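Side-chain contacts in type III secretion system effector protein ExoU (Pseudomonas fluorescens, PDB 4QMK), which probably acts as a patatin-like phospholipase toxin, brought to the plasma membrane by a domain that binds phosphatidylinositol 4,5-bisphosphate: residues Y625-K630 against F636-V641; D619-H624 against E642-W647; G83-L88 against D92-V97; A67-S72 against A111-G116. One frame throughout, in Å; residues are numbered along the deposited sequence. Where two conformers were deposited one is given.

Interaction 1 (Y625-K630 against F636-V641)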
loop_
_atom_site.group_PDB
_atom_site.type_symbol
_atom_site.label_atom_id
_atom_site.label_comp_id
_atom_site.label_asym_id
_atom_site.label_seq_id
_atom_site.Cartn_x
_atom_site.Cartn_y
_atom_site.Cartn_z
ATOM N N TYR A 625 -17.714 23.677 -20.840
ATOM C CA TYR A 625 -16.328 23.500 -21.255
ATOM C C TYR A 625 -16.310 23.004 -22.690
ATOM O O TYR A 625 -17.041 22.110 -22.978
ATOM C CB TYR A 625 -15.652 22.467 -20.411
ATOM C CG TYR A 625 -14.206 22.317 -20.720
ATOM C CD1 TYR A 625 -13.308 23.120 -20.148
ATOM C CD2 TYR A 625 -13.751 21.365 -21.597
ATOM C CE1 TYR A 625 -11.953 23.018 -20.434
ATOM C CE2 TYR A 625 -12.402 21.194 -21.836
ATOM C CZ TYR A 625 -11.503 22.035 -21.261
ATOM O OH TYR A 625 -10.146 21.916 -21.500
ATOM N N ARG A 626 -15.502 23.611 -23.563
ATOM C CA ARG A 626 -15.377 23.212 -24.974
ATOM C C ARG A 626 -13.976 22.694 -25.377
ATOM O O ARG A 626 -12.999 23.410 -25.248
ATOM C CB ARG A 626 -15.614 24.447 -25.825
ATOM C CG ARG A 626 -16.962 25.137 -25.649
ATOM C CD ARG A 626 -18.137 24.284 -26.092
ATOM N NE ARG A 626 -17.919 23.764 -27.429
ATOM C CZ ARG A 626 -18.878 23.505 -28.318
ATOM N NH1 ARG A 626 -20.170 23.724 -28.015
ATOM N NH2 ARG A 626 -18.535 23.050 -29.546
ATOM N N ALA A 627 -13.890 21.490 -25.932
ATOM C CA ALA A 627 -12.597 20.920 -26.407
ATOM C C ALA A 627 -12.470 20.851 -27.932
ATOM O O ALA A 627 -13.465 20.985 -28.632
ATOM C CB ALA A 627 -12.435 19.527 -25.853
ATOM N N ARG A 628 -11.251 20.661 -28.461
ATOM C CA ARG A 628 -11.099 20.520 -29.926
ATOM C C ARG A 628 -11.165 19.041 -30.220
ATOM O O ARG A 628 -10.789 18.231 -29.366
ATOM C CB ARG A 628 -9.766 21.069 -30.489
ATOM C CG ARG A 628 -9.369 22.480 -30.066
ATOM C CD ARG A 628 -9.946 23.616 -30.899
ATOM N NE ARG A 628 -9.267 23.735 -32.180
ATOM C CZ ARG A 628 -9.243 24.834 -32.942
ATOM N NH1 ARG A 628 -9.832 25.971 -32.559
ATOM N NH2 ARG A 628 -8.602 24.801 -34.091
ATOM N N ASN A 629 -11.658 18.696 -31.409
ATOM C CA ASN A 629 -11.656 17.319 -31.864
ATOM C C ASN A 629 -10.305 16.988 -32.534
ATOM O O ASN A 629 -10.024 17.439 -33.652
ATOM C CB ASN A 629 -12.774 17.054 -32.876
ATOM C CG ASN A 629 -14.164 17.051 -32.252
ATOM O OD1 ASN A 629 -14.426 17.646 -31.178
ATOM N ND2 ASN A 629 -15.081 16.390 -32.945
ATOM N N LYS A 630 -9.488 16.210 -31.824
ATOM C CA LYS A 630 -8.207 15.738 -32.313
ATOM C C LYS A 630 -8.233 14.203 -32.349
ATOM O O LYS A 630 -7.708 13.540 -31.452
ATOM C CB LYS A 630 -7.096 16.242 -31.399
ATOM C CG LYS A 630 -7.079 17.758 -31.259
ATOM C CD LYS A 630 -5.767 18.250 -30.665
ATOM C CE LYS A 630 -5.666 19.769 -30.719
ATOM N NZ LYS A 630 -4.301 20.249 -30.353
ATOM N N PHE A 636 -8.326 9.578 -25.008
ATOM C CA PHE A 636 -8.286 10.533 -23.894
ATOM C C PHE A 636 -7.716 11.929 -24.206
ATOM O O PHE A 636 -6.763 12.385 -23.551
ATOM C CB PHE A 636 -7.576 9.902 -22.677
ATOM C CG PHE A 636 -8.048 8.507 -22.366
ATOM C CD1 PHE A 636 -9.397 8.263 -22.092
ATOM C CD2 PHE A 636 -7.157 7.439 -22.359
ATOM C CE1 PHE A 636 -9.839 6.972 -21.809
ATOM C CE2 PHE A 636 -7.592 6.147 -22.080
ATOM C CZ PHE A 636 -8.932 5.913 -21.797
ATOM N N SER A 637 -8.334 12.605 -25.186
ATOM C CA SER A 637 -8.001 13.998 -25.546
ATOM C C SER A 637 -8.519 14.969 -24.454
ATOM O O SER A 637 -7.729 15.390 -23.625
ATOM C CB SER A 637 -8.549 14.348 -26.934
ATOM O OG SER A 637 -7.859 13.647 -27.961
ATOM N N SER A 638 -9.821 15.306 -24.454
ATOM C CA SER A 638 -10.456 16.120 -23.374
ATOM C C SER A 638 -10.939 15.310 -22.177
ATOM O O SER A 638 -12.173 15.086 -21.966
ATOM C CB SER A 638 -11.690 16.943 -23.830
ATOM O OG SER A 638 -12.671 17.138 -22.741
ATOM N N THR A 639 -10.006 14.954 -21.329
ATOM C CA THR A 639 -10.441 14.377 -20.095
ATOM C C THR A 639 -11.278 15.368 -19.220
ATOM O O THR A 639 -11.881 14.918 -18.301
ATOM C CB THR A 639 -9.257 13.784 -19.287
ATOM O OG1 THR A 639 -8.379 14.833 -18.842
ATOM C CG2 THR A 639 -8.467 12.723 -20.118
ATOM N N THR A 640 -11.375 16.669 -19.522
ATOM C CA THR A 640 -11.958 17.618 -18.550
ATOM C C THR A 640 -13.433 17.388 -18.215
ATOM O O THR A 640 -13.818 17.348 -17.029
ATOM C CB THR A 640 -11.753 19.109 -18.945
ATOM O OG1 THR A 640 -10.379 19.377 -19.233
ATOM C CG2 THR A 640 -12.170 20.065 -17.843
ATOM N N VAL A 641 -14.263 17.290 -19.235
ATOM C CA VAL A 641 -15.657 17.041 -19.028
ATOM C C VAL A 641 -15.826 15.677 -18.409
ATOM O O VAL A 641 -16.646 15.507 -17.525
ATOM C CB VAL A 641 -16.495 17.154 -20.369
ATOM C CG1 VAL A 641 -17.929 16.696 -20.175
ATOM C CG2 VAL A 641 -16.496 18.592 -20.868
#
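The ring of Tyr625 has Thr640 over one face and Val641 and Ser638 placed obliquely around it. The contact lies at the end of the helical C-terminal region, which is consistent with the membrane localization domain of ExoU. Tyr625 is the first residue past helix 611-624, and Thr640 sits in the first turn of helix 639-646. The two segments run roughly antiparallel, 162° apart. Thr640 CB makes a CH-pi contact, 3.9 Å from the centroid of the Tyr625 ring and 20° off its normal. It is offset toward the rim, nearest CE2 and CZ. Thr640 CG2 lies over the same face, on the CD1-CE1 side, 3.9 Å from Tyr625 CE1. The Tyr625 ring leaves its backbone with CG anti to N (chi1 -176°), which turns it to the Thr640 side chain; the two cross at about a right angle. Val641 CG2 packs beside the root of the ring, 4.0 Å from Tyr625 CD2. The polar ends share a partner outside the segments: Tyr625 OH and Thr640 OG1 are both hydrogen-bonded to Ser584. Gln590 also bonds the Tyr625 hydroxyl, and Arg254 the Thr640 hydroxyl. Farther along, the methyl of Ala627 meets the CB of Ser638. These CB atoms are 3.4 Å apart, and Ser638 OG then reaches to 4.2 Å from Tyr625 CE2.

Interaction 2 (D619-H624 against E642-W647)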
loop_
_atom_site.group_PDB
_atom_site.type_symbol
_atom_site.label_atom_id
_atom_site.label_comp_id
_atom_site.label_asym_id
_atom_site.label_seq_id
_atom_site.Cartn_x
_atom_site.Cartn_y
_atom_site.Cartn_z
ATOM N N ASP A 619 -21.325 20.375 -12.792
ATOM C CA ASP A 619 -22.314 20.324 -13.856
ATOM C C ASP A 619 -22.110 21.482 -14.839
ATOM O O ASP A 619 -22.309 21.299 -16.042
ATOM C CB ASP A 619 -23.731 20.319 -13.305
ATOM C CG ASP A 619 -24.057 19.034 -12.502
ATOM O OD1 ASP A 619 -23.395 17.983 -12.745
ATOM O OD2 ASP A 619 -25.004 19.077 -11.635
ATOM N N GLY A 620 -21.677 22.645 -14.345
ATOM C CA GLY A 620 -21.380 23.804 -15.219
ATOM C C GLY A 620 -20.154 23.563 -16.127
ATOM O O GLY A 620 -20.119 24.017 -17.255
ATOM N N ILE A 621 -19.130 22.872 -15.620
ATOM C CA ILE A 621 -17.999 22.533 -16.450
ATOM C C ILE A 621 -18.524 21.630 -17.582
ATOM O O ILE A 621 -18.266 21.836 -18.774
ATOM C CB ILE A 621 -16.943 21.717 -15.698
ATOM C CG1 ILE A 621 -16.499 22.380 -14.387
ATOM C CG2 ILE A 621 -15.717 21.469 -16.556
ATOM C CD1 ILE A 621 -16.073 23.787 -14.504
ATOM N N VAL A 622 -19.220 20.591 -17.183
ATOM C CA VAL A 622 -19.761 19.648 -18.124
ATOM C C VAL A 622 -20.576 20.341 -19.198
ATOM O O VAL A 622 -20.516 19.958 -20.343
ATOM C CB VAL A 622 -20.689 18.625 -17.437
ATOM C CG1 VAL A 622 -21.483 17.859 -18.493
ATOM C CG2 VAL A 622 -19.901 17.658 -16.540
ATOM N N LYS A 623 -21.337 21.349 -18.814
ATOM C CA LYS A 623 -22.230 22.038 -19.730
ATOM C C LYS A 623 -21.557 23.031 -20.692
ATOM O O LYS A 623 -21.959 23.136 -21.852
ATOM C CB LYS A 623 -23.260 22.777 -18.926
ATOM C CG LYS A 623 -24.367 23.394 -19.743
ATOM C CD LYS A 623 -25.484 23.888 -18.828
ATOM C CE LYS A 623 -26.781 24.170 -19.584
ATOM N NZ LYS A 623 -27.893 24.464 -18.613
ATOM N N HIS A 624 -20.507 23.715 -20.225
ATOM C CA HIS A 624 -19.896 24.762 -21.020
ATOM C C HIS A 624 -18.478 24.539 -21.491
ATOM O O HIS A 624 -18.042 25.214 -22.416
ATOM C CB HIS A 624 -19.908 26.046 -20.225
ATOM C CG HIS A 624 -21.260 26.484 -19.798
ATOM N ND1 HIS A 624 -22.094 27.218 -20.611
ATOM C CD2 HIS A 624 -21.908 26.338 -18.619
ATOM C CE1 HIS A 624 -23.220 27.470 -19.963
ATOM N NE2 HIS A 624 -23.124 26.959 -18.747
ATOM N N GLU A 642 -15.070 14.706 -18.890
ATOM C CA GLU A 642 -15.160 13.334 -18.379
ATOM C C GLU A 642 -14.794 13.272 -16.897
ATOM O O GLU A 642 -15.502 12.647 -16.097
ATOM C CB GLU A 642 -14.271 12.420 -19.204
ATOM C CG GLU A 642 -14.808 12.219 -20.610
ATOM C CD GLU A 642 -16.187 11.651 -20.559
ATOM O OE1 GLU A 642 -16.289 10.551 -19.980
ATOM O OE2 GLU A 642 -17.152 12.300 -21.053
ATOM N N GLN A 643 -13.706 13.942 -16.532
ATOM C CA GLN A 643 -13.283 14.012 -15.130
ATOM C C GLN A 643 -14.341 14.753 -14.284
ATOM O O GLN A 643 -14.696 14.313 -13.190
ATOM C CB GLN A 643 -11.924 14.695 -15.024
ATOM C CG GLN A 643 -10.771 13.848 -15.544
ATOM C CD GLN A 643 -9.488 14.644 -15.696
ATOM O OE1 GLN A 643 -9.345 15.511 -16.589
ATOM N NE2 GLN A 643 -8.528 14.339 -14.854
ATOM N N ALA A 644 -14.897 15.830 -14.830
ATOM C CA ALA A 644 -15.918 16.588 -14.122
ATOM C C ALA A 644 -17.087 15.700 -13.770
ATOM O O ALA A 644 -17.617 15.832 -12.700
ATOM C CB ALA A 644 -16.384 17.768 -14.935
ATOM N N LYS A 645 -17.476 14.777 -14.654
ATOM C CA LYS A 645 -18.570 13.858 -14.336
ATOM C C LYS A 645 -18.118 12.833 -13.312
ATOM O O LYS A 645 -18.777 12.625 -12.307
ATOM C CB LYS A 645 -19.044 13.106 -15.564
ATOM C CG LYS A 645 -19.544 13.974 -16.688
ATOM C CD LYS A 645 -19.983 13.124 -17.864
ATOM C CE LYS A 645 -20.158 13.992 -19.078
ATOM N NZ LYS A 645 -20.694 13.241 -20.245
ATOM N N ALA A 646 -16.983 12.205 -13.560
ATOM C CA ALA A 646 -16.421 11.194 -12.663
ATOM C C ALA A 646 -16.218 11.654 -11.205
ATOM O O ALA A 646 -16.187 10.829 -10.312
ATOM C CB ALA A 646 -15.075 10.725 -13.202
ATOM N N TRP A 647 -16.016 12.945 -10.970
ATOM C CA TRP A 647 -15.832 13.424 -9.611
ATOM C C TRP A 647 -17.129 13.840 -8.925
ATOM O O TRP A 647 -17.104 14.224 -7.786
ATOM C CB TRP A 647 -14.843 14.583 -9.578
ATOM C CG TRP A 647 -13.344 14.243 -9.766
ATOM C CD1 TRP A 647 -12.728 13.817 -10.906
ATOM C CD2 TRP A 647 -12.286 14.444 -8.797
ATOM N NE1 TRP A 647 -11.363 13.666 -10.697
ATOM C CE2 TRP A 647 -11.068 14.062 -9.416
ATOM C CE3 TRP A 647 -12.261 14.875 -7.462
ATOM C CZ2 TRP A 647 -9.857 14.105 -8.757
ATOM C CZ3 TRP A 647 -11.047 14.903 -6.797
ATOM C CH2 TRP A 647 -9.860 14.518 -7.440
#
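The shortest polar bonds flanking the Val622-Ala644 contact are backbone ones, one in each helix: Lys623 N to Asp619 O and Trp647 N to Gln643 O, both 2.9 Å. No hydrogen bond joins the two segments. What joins them is apolar. The helices run nearly antiparallel, with an angle of 152° between their directions, and their axes come within 8.6 Å. Val622 and Ala644 lie closest in the backbone, with CA atoms 6.3 Å apart, and both point toward the other helix. Ala644 CB is the centre of the contact. It touches Val622 CG2 at 3.9 Å and Ile621 CB at 4.1 Å, so this one methyl bridges two neighbouring side chains. Ile621 starts out toward Ala644, but its end leads away; its CG2 stays near the alanine methyl. Lys645 covers the flank. Its CG lies 3.7 Å from Val622 CG2, and the chain beyond is extended (chi2 180°), crossing the valine at about a right angle. That course also brings Lys645 CE alongside Val622 CG1. About one turn before Val622 in helix 611-624, Asp619 forms a salt bridge to Arg648, just beyond Trp647. Ile621 also touches Ala601 of helix 592-606, and helix 555-585 lies against Trp647. Nearly antiparallel neighbours joined by a loop form a helical hairpin, here within the helical C-terminal region, consistent with the C-terminal domain of ExoU.

Interaction 3 (G83-L88 against D92-V97)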
loop_
_atom_site.group_PDB
_atom_site.type_symbol
_atom_site.label_atom_id
_atom_site.label_comp_id
_atom_site.label_asym_id
_atom_site.label_seq_id
_atom_site.Cartn_x
_atom_site.Cartn_y
_atom_site.Cartn_z
ATOM N N GLY A 83 23.045 29.488 3.758
ATOM C CA GLY A 83 22.897 30.716 4.553
ATOM C C GLY A 83 21.463 30.873 5.128
ATOM O O GLY A 83 21.255 31.374 6.264
ATOM N N MET A 84 20.477 30.437 4.361
ATOM C CA MET A 84 19.117 30.502 4.840
ATOM C C MET A 84 18.979 29.624 6.109
ATOM O O MET A 84 18.331 30.024 7.098
ATOM C CB MET A 84 18.177 30.111 3.704
ATOM C CG MET A 84 16.724 30.062 4.057
ATOM S SD MET A 84 16.257 28.455 4.665
ATOM C CE MET A 84 16.569 27.524 3.165
ATOM N N VAL A 85 19.598 28.458 6.102
ATOM C CA VAL A 85 19.527 27.599 7.278
ATOM C C VAL A 85 20.352 28.147 8.473
ATOM O O VAL A 85 19.971 27.966 9.653
ATOM C CB VAL A 85 20.046 26.210 6.966
ATOM C CG1 VAL A 85 19.951 25.308 8.205
ATOM C CG2 VAL A 85 19.283 25.642 5.793
ATOM N N GLN A 86 21.485 28.789 8.171
ATOM C CA GLN A 86 22.261 29.411 9.202
ATOM C C GLN A 86 21.396 30.439 9.912
ATOM O O GLN A 86 21.274 30.418 11.134
ATOM C CB GLN A 86 23.526 30.047 8.623
ATOM C CG GLN A 86 24.515 29.043 8.085
ATOM C CD GLN A 86 25.390 29.615 6.980
ATOM O OE1 GLN A 86 25.644 30.824 6.930
ATOM N NE2 GLN A 86 25.907 28.739 6.120
ATOM N N ALA A 87 20.776 31.316 9.133
ATOM C CA ALA A 87 19.856 32.355 9.657
ATOM C C ALA A 87 18.746 31.783 10.503
ATOM O O ALA A 87 18.441 32.330 11.531
ATOM C CB ALA A 87 19.251 33.152 8.520
ATOM N N LEU A 88 18.131 30.679 10.084
ATOM C CA LEU A 88 17.057 30.092 10.914
ATOM C C LEU A 88 17.542 29.586 12.274
ATOM O O LEU A 88 16.927 29.863 13.301
ATOM C CB LEU A 88 16.344 28.965 10.190
ATOM C CG LEU A 88 15.407 29.433 9.091
ATOM C CD1 LEU A 88 14.990 28.235 8.263
ATOM C CD2 LEU A 88 14.194 30.126 9.666
ATOM N N ASP A 92 17.326 30.693 16.569
ATOM C CA ASP A 92 16.526 29.664 17.246
ATOM C C ASP A 92 15.138 29.504 16.624
ATOM O O ASP A 92 14.152 29.180 17.319
ATOM C CB ASP A 92 16.401 29.960 18.748
ATOM C CG ASP A 92 17.569 29.438 19.551
ATOM O OD1 ASP A 92 18.417 28.672 19.021
ATOM O OD2 ASP A 92 17.634 29.767 20.753
ATOM N N LYS A 93 15.044 29.716 15.318
ATOM C CA LYS A 93 13.755 29.559 14.677
ATOM C C LYS A 93 13.644 28.309 13.835
ATOM O O LYS A 93 12.611 28.046 13.263
ATOM C CB LYS A 93 13.314 30.870 13.989
ATOM C CG LYS A 93 12.647 31.797 15.004
ATOM C CD LYS A 93 12.109 33.134 14.496
ATOM C CE LYS A 93 13.016 34.303 14.826
ATOM N NZ LYS A 93 12.426 35.635 14.478
ATOM N N LEU A 94 14.683 27.490 13.804
ATOM C CA LEU A 94 14.631 26.224 13.041
ATOM C C LEU A 94 13.867 25.137 13.793
ATOM O O LEU A 94 13.188 24.285 13.201
ATOM C CB LEU A 94 16.036 25.747 12.688
ATOM C CG LEU A 94 16.065 24.448 11.877
ATOM C CD1 LEU A 94 15.146 24.487 10.640
ATOM C CD2 LEU A 94 17.484 24.122 11.447
ATOM N N LYS A 95 14.056 25.126 15.095
ATOM C CA LYS A 95 13.396 24.174 15.952
ATOM C C LYS A 95 11.905 24.118 15.648
ATOM O O LYS A 95 11.366 23.070 15.454
ATOM C CB LYS A 95 13.577 24.641 17.382
ATOM C CG LYS A 95 13.235 23.643 18.461
ATOM C CD LYS A 95 14.404 22.695 18.737
ATOM C CE LYS A 95 14.580 22.438 20.238
ATOM N NZ LYS A 95 13.309 22.138 20.951
ATOM N N GLY A 96 11.254 25.261 15.642
ATOM C CA GLY A 96 9.828 25.327 15.505
ATOM C C GLY A 96 9.282 25.148 14.105
ATOM O O GLY A 96 8.064 25.269 13.907
ATOM N N VAL A 97 10.159 24.929 13.118
ATOM C CA VAL A 97 9.708 24.584 11.808
ATOM C C VAL A 97 9.121 23.184 11.951
ATOM O O VAL A 97 9.699 22.358 12.566
ATOM C CB VAL A 97 10.863 24.579 10.769
ATOM C CG1 VAL A 97 10.377 23.992 9.472
ATOM C CG2 VAL A 97 11.388 25.987 10.522
#
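Leu88 and Leu94 meet near their roots, with CB 4.1 Å from CB. Leu94 points toward the helix, while Leu88 leaves it along the flank of the contact. Their branches diverge from there. Leu94 has CG anti to its own N (chi1 -179°), and this carries its CD2 back along the helix to Val85 CG1 at 4.2 Å. Leu88 CD2 instead lies 4.5 Å from Lys93 CB. The turn that brings the leucines together is a Schellman motif. Asp92, with positive phi, is its C-prime residue, and Lys93 N is hydrogen-bonded to Leu88 O at 2.8 Å with an N-H...O angle of 152°. The donor sits 20° out of the carbonyl plane. A type I beta turn follows from Leu94 to Val97, closed by Val97 N to Leu94 O at 3.1 Å. The chain of Lys93 bends away, and its NZ forms a salt bridge to Glu430 of helix 408-431. This junction leads from helix 81-90 into strand 99-103, part of the alpha/beta core of the patatin-like domain. Leu88 rests on Leu69 of strand 68-72 and Leu333 of strand 332-337, while Val85 touches helix 119-127.

Interaction 4 (A67-S72 against A111-G116)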
loop_
_atom_site.group_PDB
_atom_site.type_symbol
_atom_site.label_atom_id
_atom_site.label_comp_id
_atom_site.label_asym_id
_atom_site.label_seq_id
_atom_site.Cartn_x
_atom_site.Cartn_y
_atom_site.Cartn_z
ATOM N N ALA A 67 6.471 27.972 10.798
ATOM C CA ALA A 67 6.135 26.567 10.996
ATOM C C ALA A 67 6.309 25.751 9.692
ATOM O O ALA A 67 6.491 24.538 9.725
ATOM C CB ALA A 67 4.712 26.446 11.481
ATOM N N HIS A 68 6.270 26.413 8.555
ATOM C CA HIS A 68 6.442 25.735 7.299
ATOM C C HIS A 68 7.575 26.419 6.485
ATOM O O HIS A 68 7.568 27.609 6.275
ATOM C CB HIS A 68 5.083 25.769 6.593
ATOM C CG HIS A 68 5.018 24.990 5.329
ATOM N ND1 HIS A 68 3.897 24.968 4.534
ATOM C CD2 HIS A 68 5.923 24.204 4.711
ATOM C CE1 HIS A 68 4.111 24.190 3.485
ATOM N NE2 HIS A 68 5.344 23.733 3.554
ATOM N N LEU A 69 8.564 25.669 6.078
ATOM C CA LEU A 69 9.666 26.198 5.255
ATOM C C LEU A 69 9.418 25.673 3.855
ATOM O O LEU A 69 9.282 24.457 3.659
ATOM C CB LEU A 69 10.995 25.705 5.788
ATOM C CG LEU A 69 12.260 26.053 5.038
ATOM C CD1 LEU A 69 12.457 27.556 4.846
ATOM C CD2 LEU A 69 13.441 25.500 5.831
ATOM N N VAL A 70 9.289 26.566 2.889
ATOM C CA VAL A 70 9.022 26.127 1.529
ATOM C C VAL A 70 10.200 26.479 0.665
ATOM O O VAL A 70 10.528 27.653 0.548
ATOM C CB VAL A 70 7.758 26.842 0.934
ATOM C CG1 VAL A 70 7.472 26.354 -0.461
ATOM C CG2 VAL A 70 6.528 26.605 1.818
ATOM N N LEU A 71 10.796 25.500 0.012
ATOM C CA LEU A 71 11.962 25.744 -0.918
ATOM C C LEU A 71 11.571 25.576 -2.385
ATOM O O LEU A 71 11.370 24.466 -2.835
ATOM C CB LEU A 71 13.127 24.785 -0.577
ATOM C CG LEU A 71 13.497 24.741 0.908
ATOM C CD1 LEU A 71 14.646 23.834 1.191
ATOM C CD2 LEU A 71 13.855 26.127 1.376
ATOM N N SER A 72 11.516 26.671 -3.134
ATOM C CA SER A 72 11.146 26.656 -4.577
ATOM C C SER A 72 12.405 26.519 -5.358
ATOM O O SER A 72 12.945 27.468 -5.861
ATOM C CB SER A 72 10.456 27.970 -4.893
ATOM O OG SER A 72 9.585 28.287 -3.816
ATOM N N ALA A 111 14.611 17.349 1.692
ATOM C CA ALA A 111 14.763 16.047 2.311
ATOM C C ALA A 111 15.907 16.060 3.336
ATOM O O ALA A 111 15.747 15.558 4.474
ATOM C CB ALA A 111 14.957 14.964 1.285
ATOM N N LEU A 112 17.035 16.677 2.982
ATOM C CA LEU A 112 18.148 16.713 3.937
ATOM C C LEU A 112 17.743 17.435 5.213
ATOM O O LEU A 112 18.003 16.973 6.316
ATOM C CB LEU A 112 19.372 17.345 3.313
ATOM C CG LEU A 112 20.011 16.548 2.162
ATOM C CD1 LEU A 112 21.277 17.222 1.651
ATOM C CD2 LEU A 112 20.328 15.146 2.622
ATOM N N LEU A 113 17.051 18.546 5.077
ATOM C CA LEU A 113 16.621 19.312 6.268
ATOM C C LEU A 113 15.532 18.613 7.070
ATOM O O LEU A 113 15.579 18.621 8.260
ATOM C CB LEU A 113 16.174 20.721 5.904
ATOM C CG LEU A 113 17.260 21.644 5.355
ATOM C CD1 LEU A 113 16.727 22.962 4.822
ATOM C CD2 LEU A 113 18.262 21.925 6.436
ATOM N N ALA A 114 14.611 17.941 6.421
ATOM C CA ALA A 114 13.559 17.316 7.144
ATOM C C ALA A 114 14.098 16.205 8.002
ATOM O O ALA A 114 13.492 15.850 9.016
ATOM C CB ALA A 114 12.479 16.796 6.207
ATOM N N SER A 115 15.239 15.677 7.583
ATOM C CA SER A 115 15.930 14.603 8.264
ATOM C C SER A 115 16.694 15.068 9.470
ATOM O O SER A 115 17.294 14.257 10.199
ATOM C CB SER A 115 16.930 13.930 7.315
ATOM O OG SER A 115 16.231 13.229 6.307
ATOM N N GLY A 116 16.735 16.362 9.673
ATOM C CA GLY A 116 17.359 16.894 10.872
ATOM C C GLY A 116 18.798 17.318 10.716
ATOM O O GLY A 116 19.466 17.446 11.694
#
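Strand 68-72 passes helix 107-114 at a distance set by leucine side chains: the CA atoms of Leu69 and Leu113 are 9.8 Å apart, and those of Leu71 and Ala111 10.6 Å. This is helix-on-sheet packing in the alpha/beta core of the patatin-like phospholipase domain. The strand is an inner, parallel member of the mixed sheet, between strands 99-103 and 332-337. Leu69 and Leu71, two residues apart, point to the helix from the same face of the strand. One methyl meets both: Leu113 CD1 lies 4.3 Å from Leu69 CD2 and 4.3 Å from Leu71 CD1. Leu113 CG stands beside its backbone N (chi1 -66°), with the branch extended toward the sheet. All three leucines are buried. Leu71 also touches residues of a GxSxG pattern that may be the nucleophile elbow expected in this family. Met84 and Val85 of helix 81-90 fill in beside the leucines. The helix ends in a Schellman motif, with Gly116 at positive phi and Gly116 N bonded to Leu113 O at 2.9 Å. Ala111 O takes two bonds from opposite faces of its carbonyl plane: one from Ser115 N at 3.2 Å and one from Ser115 OG at 3.0 Å.

From the N terminus, strand 68-72 opens interaction 4, which closes only at helix 107-114. Interaction 3 falls wholly within that span, closing the short link between helix 81-90 and strand 99-103. The two touch: Met84 and Val85 pack on Leu71 and Leu113. Together they join strand 68-72 to helices 81-90 and 107-114 in the patatin-like core. Much later in the chain, helix 611-624 opens interaction 2. Interaction 1 lies within its loop, binding the connection between helices 611-624 and 639-646. These two also touch, through Thr640 and Ile621, and share helix 639-646. The pairs follow in series without crossing. Interactions 1 and 3 have centres about 47 Å apart, one in the C-terminal part, the other in the patatin-like phospholipase part.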